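Local coordinates for protein glycoside Hydrolase (Bacteroides uniformis, PDB 5T9X) that probably hydrolyses agarose as a family 16 glycoside hydrolase, serving an agarose-degrading pathway of a human gut bacterium, at residues K91-H97 against C151-K155; V158-Y163 against Y257-P261; A168-N172 against I246-D250; I215-H219 against Y230-D234. All blocks are in the same frame, centred on the assembly; numbering follows the deposited sequence.

Following the chain from the N terminus, contact 1 closes first: the short strand 92-93 is joined to the end of the long strand 140-154. That loop is complete before contact 2 opens at V158. The remaining three lie one within another. Contact 2 spans from V158 to P261 and pairs the start of strand 162-169 with the end of strand 252-260; contact 3 joins the far end of the same strand 162-169 to the turn that precedes strand 252-260; contact 4 is the innermost, inside the hairpin 215-224/227-239. Contacts 2 and 3 both reach one sheet, contacts 1 and 4 the other. Contacts 3 and 4 touch where W247 CD1 meets I215 CG1 at 3.6 Å.

Contact 1 of 4, residues K91-H97 against C151-K155; sequences KWTDYYH and CVTSK
T153 and T93 sit opposite each other as an antiparallel hydrogen-bonded pair: T93 N gives to T153 O at 2.9 Å, and T153 N answers to T93 O at 3.1 Å, both bonds nearly straight. The two beta-branched side chains lie side by side on one face of the sheet. With chi1 at -56°, the T153 hydroxyl stands beside its own backbone N and looks along the partner chain, where OG1 donates to Y95 O at 2.7 Å in the carbonyl plane, on a lone pair; its methyl CG2 rests on H97 CB. A valine in its place would probably leave Y95 O without this donor and the 95-97 loop less firmly tied to the strand. On the other face, W92 and S154 form the neighbouring non-hydrogen-bonded pair, and the indole CE3 lies 3.6 Å from V152 CG1. Strand 92-93 thus flanks strand 140-154 in one sheet of the beta-jelly-roll sandwich of family 16, while strand 298-304 bonds to V152 and S154 through I301 and I299. At one end K155 N donates to K91 O at 3.0 Å. At the other, C151 SG meets the edge of the Y96 ring, and a water accepts from C151 N and lies 2.8 Å from D94 O. Farther out, W92 NE1 hydrogen-bonds to D74 OD2, F76 and F88 meet the indole, and R110 forms a salt bridge with D94.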
loop_
_atom_site.group_PDB
_atom_site.type_symbol
_atom_site.label_atom_id
_atom_site.label_comp_id
_atom_site.label_asym_id
_atom_site.label_seq_id
_atom_site.Cartn_x
_atom_site.Cartn_y
_atom_site.Cartn_z
ATOM N N LYS A 91 -15.963 2.447 -8.351
ATOM C CA LYS A 91 -14.640 1.832 -8.524
ATOM C C LYS A 91 -14.046 1.113 -7.324
ATOM O O LYS A 91 -13.031 0.450 -7.472
ATOM C CB LYS A 91 -13.646 2.902 -9.006
ATOM C CG LYS A 91 -13.992 3.438 -10.375
ATOM C CD LYS A 91 -13.210 4.689 -10.689
ATOM C CE LYS A 91 -13.625 5.235 -12.037
ATOM N NZ LYS A 91 -12.538 6.105 -12.506
ATOM N N TRP A 92 -14.656 1.251 -6.156
ATOM C CA TRP A 92 -14.026 0.881 -4.895
ATOM C C TRP A 92 -15.047 0.326 -3.935
ATOM O O TRP A 92 -16.216 0.659 -4.038
ATOM C CB TRP A 92 -13.370 2.101 -4.251
ATOM C CG TRP A 92 -12.391 2.836 -5.120
ATOM C CD1 TRP A 92 -12.595 4.025 -5.745
ATOM C CD2 TRP A 92 -11.057 2.440 -5.451
ATOM N NE1 TRP A 92 -11.484 4.393 -6.447
ATOM C CE2 TRP A 92 -10.516 3.446 -6.274
ATOM C CE3 TRP A 92 -10.260 1.342 -5.118
ATOM C CZ2 TRP A 92 -9.210 3.382 -6.792
ATOM C CZ3 TRP A 92 -8.959 1.272 -5.638
ATOM C CH2 TRP A 92 -8.447 2.292 -6.460
ATOM N N THR A 93 -14.620 -0.549 -3.031
ATOM C CA THR A 93 -15.387 -0.868 -1.830
ATOM C C THR A 93 -14.594 -0.389 -0.620
ATOM O O THR A 93 -13.368 -0.305 -0.682
ATOM C CB THR A 93 -15.644 -2.372 -1.680
ATOM O OG1 THR A 93 -14.405 -3.062 -1.458
ATOM C CG2 THR A 93 -16.364 -2.932 -2.898
ATOM N N ASP A 94 -15.292 -0.080 0.475
ATOM C CA ASP A 94 -14.652 0.456 1.708
ATOM C C ASP A 94 -14.310 -0.631 2.756
ATOM O O ASP A 94 -14.431 -0.411 3.970
ATOM C CB ASP A 94 -15.499 1.612 2.335
ATOM C CG ASP A 94 -16.979 1.246 2.528
ATOM O OD1 ASP A 94 -17.352 0.082 2.247
ATOM O OD2 ASP A 94 -17.777 2.137 2.922
ATOM N N TYR A 95 -13.874 -1.793 2.275
ATOM C CA TYR A 95 -13.367 -2.857 3.138
ATOM C C TYR A 95 -12.296 -3.632 2.395
ATOM O O TYR A 95 -11.988 -3.317 1.262
ATOM C CB TYR A 95 -14.509 -3.780 3.601
ATOM C CG TYR A 95 -14.303 -4.348 4.987
ATOM C CD1 TYR A 95 -14.412 -3.547 6.109
ATOM C CD2 TYR A 95 -13.970 -5.688 5.177
ATOM C CE1 TYR A 95 -14.208 -4.066 7.389
ATOM C CE2 TYR A 95 -13.771 -6.220 6.447
ATOM C CZ TYR A 95 -13.902 -5.410 7.552
ATOM O OH TYR A 95 -13.694 -5.922 8.814
ATOM N N TYR A 96 -11.698 -4.610 3.064
ATOM C CA TYR A 96 -10.718 -5.553 2.483
ATOM C C TYR A 96 -11.491 -6.491 1.603
ATOM O O TYR A 96 -12.702 -6.589 1.749
ATOM C CB TYR A 96 -10.049 -6.303 3.637
ATOM C CG TYR A 96 -8.943 -7.285 3.361
ATOM C CD1 TYR A 96 -7.694 -6.870 2.912
ATOM C CD2 TYR A 96 -9.093 -8.634 3.692
ATOM C CE1 TYR A 96 -6.653 -7.780 2.728
ATOM C CE2 TYR A 96 -8.060 -9.548 3.507
ATOM C CZ TYR A 96 -6.848 -9.120 3.040
ATOM O OH TYR A 96 -5.856 -10.039 2.888
ATOM N N HIS A 97 -10.786 -7.205 0.730
ATOM C CA HIS A 97 -11.402 -8.105 -0.252
ATOM C C HIS A 97 -12.093 -9.390 0.317
ATOM O O HIS A 97 -12.658 -10.164 -0.436
ATOM C CB HIS A 97 -10.406 -8.406 -1.436
ATOM C CG HIS A 97 -9.317 -9.418 -1.164
ATOM N ND1 HIS A 97 -9.286 -10.253 -0.064
ATOM C CD2 HIS A 97 -8.248 -9.772 -1.918
ATOM C CE1 HIS A 97 -8.221 -11.028 -0.122
ATOM N NE2 HIS A 97 -7.582 -10.767 -1.246
ATOM N N CYS A 151 -9.774 0.460 5.213
ATOM C CA CYS A 151 -9.234 -0.320 4.117
ATOM C C CYS A 151 -10.125 -0.188 2.890
ATOM O O CYS A 151 -11.346 -0.225 2.998
ATOM C CB CYS A 151 -9.158 -1.781 4.528
ATOM S SG CYS A 151 -8.223 -2.821 3.398
ATOM N N VAL A 152 -9.502 -0.063 1.728
ATOM C CA VAL A 152 -10.189 0.091 0.455
ATOM C C VAL A 152 -9.692 -0.986 -0.506
ATOM O O VAL A 152 -8.510 -1.343 -0.515
ATOM C CB VAL A 152 -9.880 1.495 -0.084
ATOM C CG1 VAL A 152 -10.187 1.652 -1.557
ATOM C CG2 VAL A 152 -10.657 2.526 0.720
ATOM N N THR A 153 -10.607 -1.484 -1.332
ATOM C CA THR A 153 -10.306 -2.489 -2.345
ATOM C C THR A 153 -10.918 -2.082 -3.664
ATOM O O THR A 153 -12.078 -1.648 -3.709
ATOM C CB THR A 153 -10.910 -3.869 -1.972
ATOM O OG1 THR A 153 -10.440 -4.256 -0.682
ATOM C CG2 THR A 153 -10.500 -4.958 -2.992
ATOM N N SER A 154 -10.171 -2.303 -4.745
ATOM C CA SER A 154 -10.665 -2.020 -6.086
ATOM C C SER A 154 -11.818 -2.941 -6.491
ATOM O O SER A 154 -11.952 -4.053 -5.977
ATOM C CB SER A 154 -9.540 -2.176 -7.094
ATOM O OG SER A 154 -9.157 -3.526 -7.168
ATOM N N LYS A 155 -12.642 -2.478 -7.422
ATOM C CA LYS A 155 -13.748 -3.302 -7.933
ATOM C C LYS A 155 -13.304 -4.182 -9.068
ATOM O O LYS A 155 -13.906 -5.206 -9.268
ATOM C CB LYS A 155 -14.994 -2.476 -8.318
ATOM C CG LYS A 155 -15.854 -2.138 -7.109
ATOM C CD LYS A 155 -17.277 -1.700 -7.436
ATOM C CE LYS A 155 -18.207 -2.099 -6.281
ATOM N NZ LYS A 155 -19.478 -1.324 -6.182
HETATM O O HOH W 1 -12.484 0.064 5.980
#

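Contact 2 of 4, residues V158-Y163 against Y257-P261; sequences VVYPVY and YWKDP
The indole of W258 is the broad, flat surface against which V158-Y163 is moulded. Y160 CB sits over the five-membered ring, 3.6 Å from its centroid and only 9° off the normal, a close CH-pi contact. The backbone of V159 lies over the same face nearer its six-membered end, with V159 CA 3.6 Å from W258 CZ3, and V162 CG1 approaches CE3 obliquely at 3.7 Å. A large planar residue suits this place because one surface can receive several small bumps. With alanine in place of the indole, Y160 CB and the V159 backbone would probably lose the surface they rest on, and L293 O the NE1-H it now binds. These residues belong to the antiparallel pairing of strands 162-169 and 252-260 in the jelly-roll sandwich, where V162 and W258 exchange two backbone hydrogen bonds, each 3.0 Å between N and O. Before the ladder begins, the peptide bond joining Y160 to P161 is cis, a conformation far more accessible before proline; P161 CA makes a CA-H...O contact with W258 O at 3.3 Å. At chi1 76° the Y160 ring stands between its own N and carbonyl carbon and extends past the indole to P261, whose CD makes a CH-pi contact over one ring face, 3.9 Å from the centroid. A classic beta bulge sets K259 and D260 together opposite N263 of the next strand. On the opposite sheet face from W258, Y163 CD1 packs on Y257 CB at 4.1 Å, and the Y257 ring turns its edge to V162 O and meets W67 edge-to-face.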
loop_
_atom_site.group_PDB
_atom_site.type_symbol
_atom_site.label_atom_id
_atom_site.label_comp_id
_atom_site.label_asym_id
_atom_site.label_seq_id
_atom_site.Cartn_x
_atom_site.Cartn_y
_atom_site.Cartn_z
ATOM N N VAL A 158 -6.078 -6.086 -11.812
ATOM C CA VAL A 158 -5.024 -5.816 -12.767
ATOM C C VAL A 158 -4.149 -7.044 -12.877
ATOM O O VAL A 158 -4.133 -7.893 -11.982
ATOM C CB VAL A 158 -4.198 -4.564 -12.412
ATOM C CG1 VAL A 158 -5.121 -3.367 -12.328
ATOM C CG2 VAL A 158 -3.432 -4.699 -11.112
ATOM N N VAL A 159 -3.461 -7.144 -14.002
ATOM C CA VAL A 159 -2.510 -8.189 -14.238
ATOM C C VAL A 159 -1.462 -7.641 -15.160
ATOM O O VAL A 159 -1.718 -6.678 -15.876
ATOM C CB VAL A 159 -3.182 -9.449 -14.843
ATOM C CG1 VAL A 159 -3.582 -9.250 -16.315
ATOM C CG2 VAL A 159 -2.257 -10.668 -14.697
ATOM N N TYR A 160 -0.294 -8.257 -15.149
ATOM C CA TYR A 160 0.816 -7.840 -15.993
ATOM C C TYR A 160 0.407 -7.897 -17.479
ATOM O O TYR A 160 -0.423 -8.736 -17.814
ATOM C CB TYR A 160 2.046 -8.745 -15.739
ATOM C CG TYR A 160 1.968 -10.135 -16.368
ATOM C CD1 TYR A 160 2.388 -10.340 -17.680
ATOM C CD2 TYR A 160 1.464 -11.220 -15.673
ATOM C CE1 TYR A 160 2.300 -11.580 -18.276
ATOM C CE2 TYR A 160 1.388 -12.472 -16.265
ATOM C CZ TYR A 160 1.784 -12.631 -17.573
ATOM O OH TYR A 160 1.735 -13.834 -18.186
ATOM N N PRO A 161 0.957 -7.037 -18.357
ATOM C CA PRO A 161 1.843 -5.903 -18.008
ATOM C C PRO A 161 1.019 -4.688 -17.550
ATOM O O PRO A 161 -0.044 -4.418 -18.122
ATOM C CB PRO A 161 2.612 -5.604 -19.298
ATOM C CG PRO A 161 2.088 -6.507 -20.332
ATOM C CD PRO A 161 0.860 -7.215 -19.811
ATOM N N VAL A 162 1.445 -4.005 -16.489
ATOM C CA VAL A 162 0.639 -2.931 -15.925
ATOM C C VAL A 162 1.538 -2.023 -15.097
ATOM O O VAL A 162 2.510 -2.497 -14.503
ATOM C CB VAL A 162 -0.582 -3.460 -15.137
ATOM C CG1 VAL A 162 -0.172 -4.325 -13.959
ATOM C CG2 VAL A 162 -1.469 -2.330 -14.659
ATOM N N TYR A 163 1.250 -0.711 -15.146
ATOM C CA TYR A 163 1.955 0.275 -14.335
ATOM C C TYR A 163 0.945 0.861 -13.409
ATOM O O TYR A 163 -0.070 1.342 -13.873
ATOM C CB TYR A 163 2.585 1.356 -15.193
ATOM C CG TYR A 163 3.327 2.366 -14.373
ATOM C CD1 TYR A 163 4.477 2.009 -13.674
ATOM C CD2 TYR A 163 2.889 3.683 -14.275
ATOM C CE1 TYR A 163 5.166 2.927 -12.894
ATOM C CE2 TYR A 163 3.579 4.608 -13.491
ATOM C CZ TYR A 163 4.709 4.213 -12.806
ATOM O OH TYR A 163 5.404 5.111 -12.042
ATOM N N TYR A 257 6.047 -1.040 -12.172
ATOM C CA TYR A 257 5.827 -1.677 -13.431
ATOM C C TYR A 257 5.945 -3.184 -13.195
ATOM O O TYR A 257 7.039 -3.722 -13.003
ATOM C CB TYR A 257 6.840 -1.187 -14.463
ATOM C CG TYR A 257 6.643 -1.676 -15.887
ATOM C CD1 TYR A 257 5.436 -2.205 -16.321
ATOM C CD2 TYR A 257 7.650 -1.541 -16.810
ATOM C CE1 TYR A 257 5.270 -2.640 -17.623
ATOM C CE2 TYR A 257 7.489 -1.974 -18.123
ATOM C CZ TYR A 257 6.292 -2.515 -18.515
ATOM O OH TYR A 257 6.082 -2.956 -19.800
ATOM N N TRP A 258 4.779 -3.816 -13.145
ATOM C CA TRP A 258 4.652 -5.245 -13.134
ATOM C C TRP A 258 4.704 -5.662 -14.586
ATOM O O TRP A 258 3.686 -5.678 -15.281
ATOM C CB TRP A 258 3.310 -5.623 -12.485
ATOM C CG TRP A 258 3.030 -7.065 -12.389
ATOM C CD1 TRP A 258 3.894 -8.099 -12.614
ATOM C CD2 TRP A 258 1.810 -7.650 -11.983
ATOM N NE1 TRP A 258 3.258 -9.289 -12.419
ATOM C CE2 TRP A 258 1.982 -9.042 -12.013
ATOM C CE3 TRP A 258 0.578 -7.133 -11.593
ATOM C CZ2 TRP A 258 0.973 -9.911 -11.703
ATOM C CZ3 TRP A 258 -0.426 -7.991 -11.274
ATOM C CH2 TRP A 258 -0.231 -9.364 -11.327
ATOM N N LYS A 259 5.885 -6.024 -15.045
ATOM C CA LYS A 259 6.116 -6.217 -16.463
ATOM C C LYS A 259 5.765 -7.641 -16.938
ATOM O O LYS A 259 5.151 -7.824 -17.973
ATOM C CB LYS A 259 7.571 -5.844 -16.764
ATOM C CG LYS A 259 7.950 -5.974 -18.206
ATOM C CD LYS A 259 9.330 -5.388 -18.466
ATOM C CE LYS A 259 9.754 -5.805 -19.875
ATOM N NZ LYS A 259 10.995 -5.112 -20.288
ATOM N N ASP A 260 6.204 -8.643 -16.200
ATOM C CA ASP A 260 5.859 -10.037 -16.462
ATOM C C ASP A 260 6.000 -10.797 -15.128
ATOM O O ASP A 260 6.295 -10.172 -14.121
ATOM C CB ASP A 260 6.702 -10.580 -17.620
ATOM C CG ASP A 260 8.161 -10.634 -17.304
ATOM O OD1 ASP A 260 8.532 -11.141 -16.228
ATOM O OD2 ASP A 260 8.963 -10.187 -18.154
ATOM N N PRO A 261 5.786 -12.125 -15.098
ATOM C CA PRO A 261 5.832 -12.768 -13.766
ATOM C C PRO A 261 7.180 -12.824 -13.046
ATOM O O PRO A 261 7.203 -13.170 -11.866
ATOM C CB PRO A 261 5.317 -14.189 -14.042
ATOM C CG PRO A 261 4.518 -14.067 -15.304
ATOM C CD PRO A 261 5.288 -13.066 -16.121
#

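Contact 3 of 4, residues A168-N172 against I246-D250; sequences AKIAN and IWRND
I170 and W247 form the tight part of this contact, where the end of strand 162-169 leaves its sheet and meets the 3-10 turn 247-249 ahead of strand 252-260. Their side chains run side by side, I170 CD1 3.7 Å from W247 CB, and A195 touches the isoleucine as well; a branched apolar residue suits so enclosed a spot. Beside this pair a water joins the two backbones, accepting from I170 N at 2.9 Å and lying within bonding distance of A168 O and W247 O. Toward solvent the fit is looser and depends on long polar chains. K169 stays extended until its last torsion, where chi4 of -70° bends NZ onto R248 O at 3.2 Å, the donor arriving nearly along the C=O axis. R248, itself kinked at chi2 and chi3, lays its aliphatic stem against N172, with R248 CG 3.9 Å from N172 CB. The amide and guanidinium planes are 33° apart, and N172 OD1 is badly placed for a hydrogen bond to NE; the guanidinium instead pairs through NH2 with D199. A second water lies 2.8 Å from I170 O and 3.0 Å from R248 O, close enough to bridge the two carbonyls.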
loop_
_atom_site.group_PDB
_atom_site.type_symbol
_atom_site.label_atom_id
_atom_site.label_comp_id
_atom_site.label_asym_id
_atom_site.label_seq_id
_atom_site.Cartn_x
_atom_site.Cartn_y
_atom_site.Cartn_z
ATOM N N ALA A 168 0.694 10.115 -3.003
ATOM C CA ALA A 168 0.241 9.894 -1.647
ATOM C C ALA A 168 1.108 10.591 -0.632
ATOM O O ALA A 168 2.324 10.790 -0.827
ATOM C CB ALA A 168 0.259 8.417 -1.371
ATOM N N LYS A 169 0.480 10.913 0.480
ATOM C CA LYS A 169 1.158 11.522 1.601
ATOM C C LYS A 169 1.062 10.576 2.792
ATOM O O LYS A 169 0.009 10.442 3.423
ATOM C CB LYS A 169 0.530 12.872 1.918
ATOM C CG LYS A 169 1.238 13.660 2.993
ATOM C CD LYS A 169 0.641 15.058 3.034
ATOM C CE LYS A 169 1.559 16.090 3.649
ATOM N NZ LYS A 169 1.656 15.816 5.103
ATOM N N ILE A 170 2.190 9.958 3.105
ATOM C CA ILE A 170 2.262 8.956 4.146
ATOM C C ILE A 170 1.895 9.573 5.497
ATOM O O ILE A 170 2.323 10.683 5.824
ATOM C CB ILE A 170 3.667 8.352 4.171
ATOM C CG1 ILE A 170 3.848 7.443 2.947
ATOM C CG2 ILE A 170 3.925 7.585 5.453
ATOM C CD1 ILE A 170 5.288 7.284 2.530
ATOM N N ALA A 171 1.105 8.851 6.281
ATOM C CA ALA A 171 0.624 9.399 7.532
ATOM C C ALA A 171 1.771 9.632 8.511
ATOM O O ALA A 171 2.676 8.821 8.600
ATOM C CB ALA A 171 -0.417 8.482 8.153
ATOM N N ASN A 172 1.701 10.744 9.245
ATOM C CA ASN A 172 2.652 11.052 10.318
ATOM C C ASN A 172 2.233 10.291 11.590
ATOM O O ASN A 172 1.784 10.874 12.564
ATOM C CB ASN A 172 2.719 12.558 10.543
ATOM C CG ASN A 172 3.784 12.984 11.565
ATOM O OD1 ASN A 172 4.604 12.209 12.059
ATOM N ND2 ASN A 172 3.748 14.243 11.892
ATOM N N ILE A 246 12.287 12.731 4.053
ATOM C CA ILE A 246 11.292 12.297 5.000
ATOM C C ILE A 246 9.962 12.320 4.256
ATOM O O ILE A 246 9.351 13.391 4.127
ATOM C CB ILE A 246 11.226 13.260 6.222
ATOM C CG1 ILE A 246 12.634 13.495 6.840
ATOM C CG2 ILE A 246 10.204 12.785 7.264
ATOM C CD1 ILE A 246 13.428 12.239 7.155
ATOM N N TRP A 247 9.494 11.137 3.836
ATOM C CA TRP A 247 8.368 10.997 2.894
ATOM C C TRP A 247 7.003 11.547 3.408
ATOM O O TRP A 247 6.218 12.087 2.636
ATOM C CB TRP A 247 8.246 9.519 2.423
ATOM C CG TRP A 247 9.557 8.969 1.889
ATOM C CD1 TRP A 247 10.421 8.135 2.544
ATOM C CD2 TRP A 247 10.178 9.268 0.626
ATOM N NE1 TRP A 247 11.522 7.878 1.766
ATOM C CE2 TRP A 247 11.405 8.566 0.587
ATOM C CE3 TRP A 247 9.806 10.031 -0.474
ATOM C CZ2 TRP A 247 12.266 8.615 -0.516
ATOM C CZ3 TRP A 247 10.652 10.080 -1.571
ATOM C CH2 TRP A 247 11.872 9.375 -1.582
ATOM N N ARG A 248 6.735 11.368 4.696
ATOM C CA ARG A 248 5.663 12.042 5.459
ATOM C C ARG A 248 5.368 13.520 5.097
ATOM O O ARG A 248 4.227 13.985 5.162
ATOM C CB ARG A 248 6.083 11.986 6.944
ATOM C CG ARG A 248 5.473 13.041 7.864
ATOM C CD ARG A 248 6.518 13.709 8.718
ATOM N NE ARG A 248 7.044 12.736 9.640
ATOM C CZ ARG A 248 8.099 12.907 10.422
ATOM N NH1 ARG A 248 8.800 14.027 10.424
ATOM N NH2 ARG A 248 8.448 11.908 11.217
ATOM N N ASN A 249 6.409 14.269 4.783
ATOM C CA ASN A 249 6.286 15.716 4.644
ATOM C C ASN A 249 5.607 16.202 3.386
ATOM O O ASN A 249 5.267 17.357 3.315
ATOM C CB ASN A 249 7.671 16.387 4.775
ATOM C CG ASN A 249 8.245 16.272 6.185
ATOM O OD1 ASN A 249 7.530 16.061 7.162
ATOM N ND2 ASN A 249 9.548 16.409 6.285
ATOM N N ASP A 250 5.428 15.352 2.396
ATOM C CA ASP A 250 4.758 15.777 1.196
ATOM C C ASP A 250 4.100 14.609 0.449
ATOM O O ASP A 250 4.226 13.455 0.870
ATOM C CB ASP A 250 5.763 16.501 0.295
ATOM C CG ASP A 250 5.164 17.734 -0.374
ATOM O OD1 ASP A 250 4.016 17.672 -0.926
ATOM O OD2 ASP A 250 5.859 18.775 -0.329
HETATM O O HOH W 2 4.319 10.326 1.192
HETATM O O HOH W 3 1.827 13.264 6.830
#

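Contact 4 of 4, residues I215-H219 against Y230-D234; sequences IHLSH and YQPTD
H219 and Q231 have their CA atoms 5.8 Å apart and S218 and P232 6.6 Å, with no beta bridge between these segments, although Y230 still bonds to V221 on one side and L217 to S237 on the other. The place is therefore an interruption in the hairpin of strands 215-224 and 227-239, where the second strand bows away and side chains span the separation. Q231 does most of this work. Its long, extended chain brings OE1 to S218, whose OG donates to it at 3.1 Å, tilted 18° from the carbonyl plane. The same OE1 lies in the plane of the H216 ring at its edge, 3.2 Å from CE1, with the amide turned 82° against the imidazole, so one oxygen faces both a hydroxyl and a probably polarised ring C-H. H216 has partners outside the two segments: its ring stacks with W238, and ND1 bonds to E194 on strand 188-195, which carries the E-x-D-x-x-E sequence signature of family 16. P232 suits the bowed strand because it has no N-H to offer H219 O, and it fills the space with ring carbons instead, CD lying 3.4 Å from that oxygen. The H219 and P232 side chains cross at about a right angle. Y230 and H219 are both anchored to the helix 279-282, Y230 OH on I281 O and H219 NE2 on I282 O, and that NE2 meets the edge of the tyrosine ring 4.1 Å from Y230 CE2. P232 CG lies 3.4 Å from H219 CE1, oblique to the imidazole.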
loop_
_atom_site.group_PDB
_atom_site.type_symbol
_atom_site.label_atom_id
_atom_site.label_comp_id
_atom_site.label_asym_id
_atom_site.label_seq_id
_atom_site.Cartn_x
_atom_site.Cartn_y
_atom_site.Cartn_z
ATOM N N ILE A 215 10.811 3.841 2.510
ATOM C CA ILE A 215 9.635 3.189 1.939
ATOM C C ILE A 215 10.023 1.729 1.695
ATOM O O ILE A 215 11.070 1.460 1.132
ATOM C CB ILE A 215 9.226 3.826 0.609
ATOM C CG1 ILE A 215 9.094 5.340 0.746
ATOM C CG2 ILE A 215 7.889 3.247 0.127
ATOM C CD1 ILE A 215 9.035 6.027 -0.602
ATOM N N HIS A 216 9.175 0.803 2.133
ATOM C CA HIS A 216 9.341 -0.623 1.841
ATOM C C HIS A 216 8.760 -0.946 0.476
ATOM O O HIS A 216 7.568 -0.809 0.274
ATOM C CB HIS A 216 8.632 -1.454 2.911
ATOM C CG HIS A 216 9.014 -2.898 2.915
ATOM N ND1 HIS A 216 8.119 -3.898 3.231
ATOM C CD2 HIS A 216 10.188 -3.514 2.650
ATOM C CE1 HIS A 216 8.726 -5.071 3.158
ATOM N NE2 HIS A 216 9.981 -4.865 2.809
ATOM N N LEU A 217 9.626 -1.360 -0.437
ATOM C CA LEU A 217 9.278 -1.766 -1.781
ATOM C C LEU A 217 9.474 -3.282 -1.858
ATOM O O LEU A 217 10.603 -3.776 -1.858
ATOM C CB LEU A 217 10.209 -1.103 -2.769
ATOM C CG LEU A 217 10.318 0.407 -2.675
ATOM C CD1 LEU A 217 11.470 0.880 -3.532
ATOM C CD2 LEU A 217 9.024 1.098 -3.113
ATOM N N SER A 218 8.383 -4.020 -1.928
ATOM C CA SER A 218 8.455 -5.449 -1.788
ATOM C C SER A 218 7.343 -6.176 -2.524
ATOM O O SER A 218 6.512 -5.576 -3.181
ATOM C CB SER A 218 8.388 -5.801 -0.297
ATOM O OG SER A 218 9.051 -7.036 -0.049
ATOM N N HIS A 219 7.385 -7.490 -2.417
ATOM C CA HIS A 219 6.311 -8.353 -2.871
ATOM C C HIS A 219 6.365 -9.610 -2.013
ATOM O O HIS A 219 7.391 -9.854 -1.367
ATOM C CB HIS A 219 6.484 -8.667 -4.373
ATOM C CG HIS A 219 7.525 -9.684 -4.668
ATOM N ND1 HIS A 219 8.846 -9.361 -4.841
ATOM C CD2 HIS A 219 7.435 -11.020 -4.856
ATOM C CE1 HIS A 219 9.534 -10.459 -5.112
ATOM N NE2 HIS A 219 8.699 -11.480 -5.127
ATOM N N TYR A 230 7.339 -15.770 1.595
ATOM C CA TYR A 230 8.608 -15.257 1.060
ATOM C C TYR A 230 8.477 -13.805 0.644
ATOM O O TYR A 230 7.519 -13.440 0.014
ATOM C CB TYR A 230 9.080 -16.045 -0.139
ATOM C CG TYR A 230 10.188 -15.339 -0.848
ATOM C CD1 TYR A 230 11.493 -15.497 -0.441
ATOM C CD2 TYR A 230 9.922 -14.443 -1.893
ATOM C CE1 TYR A 230 12.530 -14.835 -1.093
ATOM C CE2 TYR A 230 10.936 -13.758 -2.529
ATOM C CZ TYR A 230 12.245 -13.956 -2.134
ATOM O OH TYR A 230 13.269 -13.300 -2.772
ATOM N N GLN A 231 9.474 -13.001 0.991
ATOM C CA GLN A 231 9.697 -11.704 0.355
ATOM C C GLN A 231 11.186 -11.496 0.157
ATOM O O GLN A 231 11.987 -12.147 0.810
ATOM C CB GLN A 231 9.141 -10.571 1.196
ATOM C CG GLN A 231 9.752 -10.437 2.592
ATOM C CD GLN A 231 9.309 -9.183 3.355
ATOM O OE1 GLN A 231 8.824 -8.199 2.789
ATOM N NE2 GLN A 231 9.503 -9.212 4.648
ATOM N N PRO A 232 11.563 -10.569 -0.724
ATOM C CA PRO A 232 12.969 -10.189 -0.765
ATOM C C PRO A 232 13.415 -9.543 0.548
ATOM O O PRO A 232 12.642 -8.906 1.245
ATOM C CB PRO A 232 13.032 -9.197 -1.925
ATOM C CG PRO A 232 11.830 -9.488 -2.751
ATOM C CD PRO A 232 10.780 -9.839 -1.737
ATOM N N THR A 233 14.664 -9.763 0.878
ATOM C CA THR A 233 15.181 -9.525 2.225
ATOM C C THR A 233 16.470 -8.667 2.218
ATOM O O THR A 233 17.148 -8.552 3.247
ATOM C CB THR A 233 15.482 -10.894 2.883
ATOM O OG1 THR A 233 16.324 -11.674 2.005
ATOM C CG2 THR A 233 14.193 -11.672 3.167
ATOM N N ASP A 234 16.779 -8.051 1.077
ATOM C CA ASP A 234 18.024 -7.343 0.920
ATOM C C ASP A 234 17.890 -5.834 1.285
ATOM O O ASP A 234 16.795 -5.348 1.463
ATOM C CB ASP A 234 18.618 -7.630 -0.468
ATOM C CG ASP A 234 17.817 -7.010 -1.597
ATOM O OD1 ASP A 234 16.686 -7.493 -1.859
ATOM O OD2 ASP A 234 18.334 -6.039 -2.206
#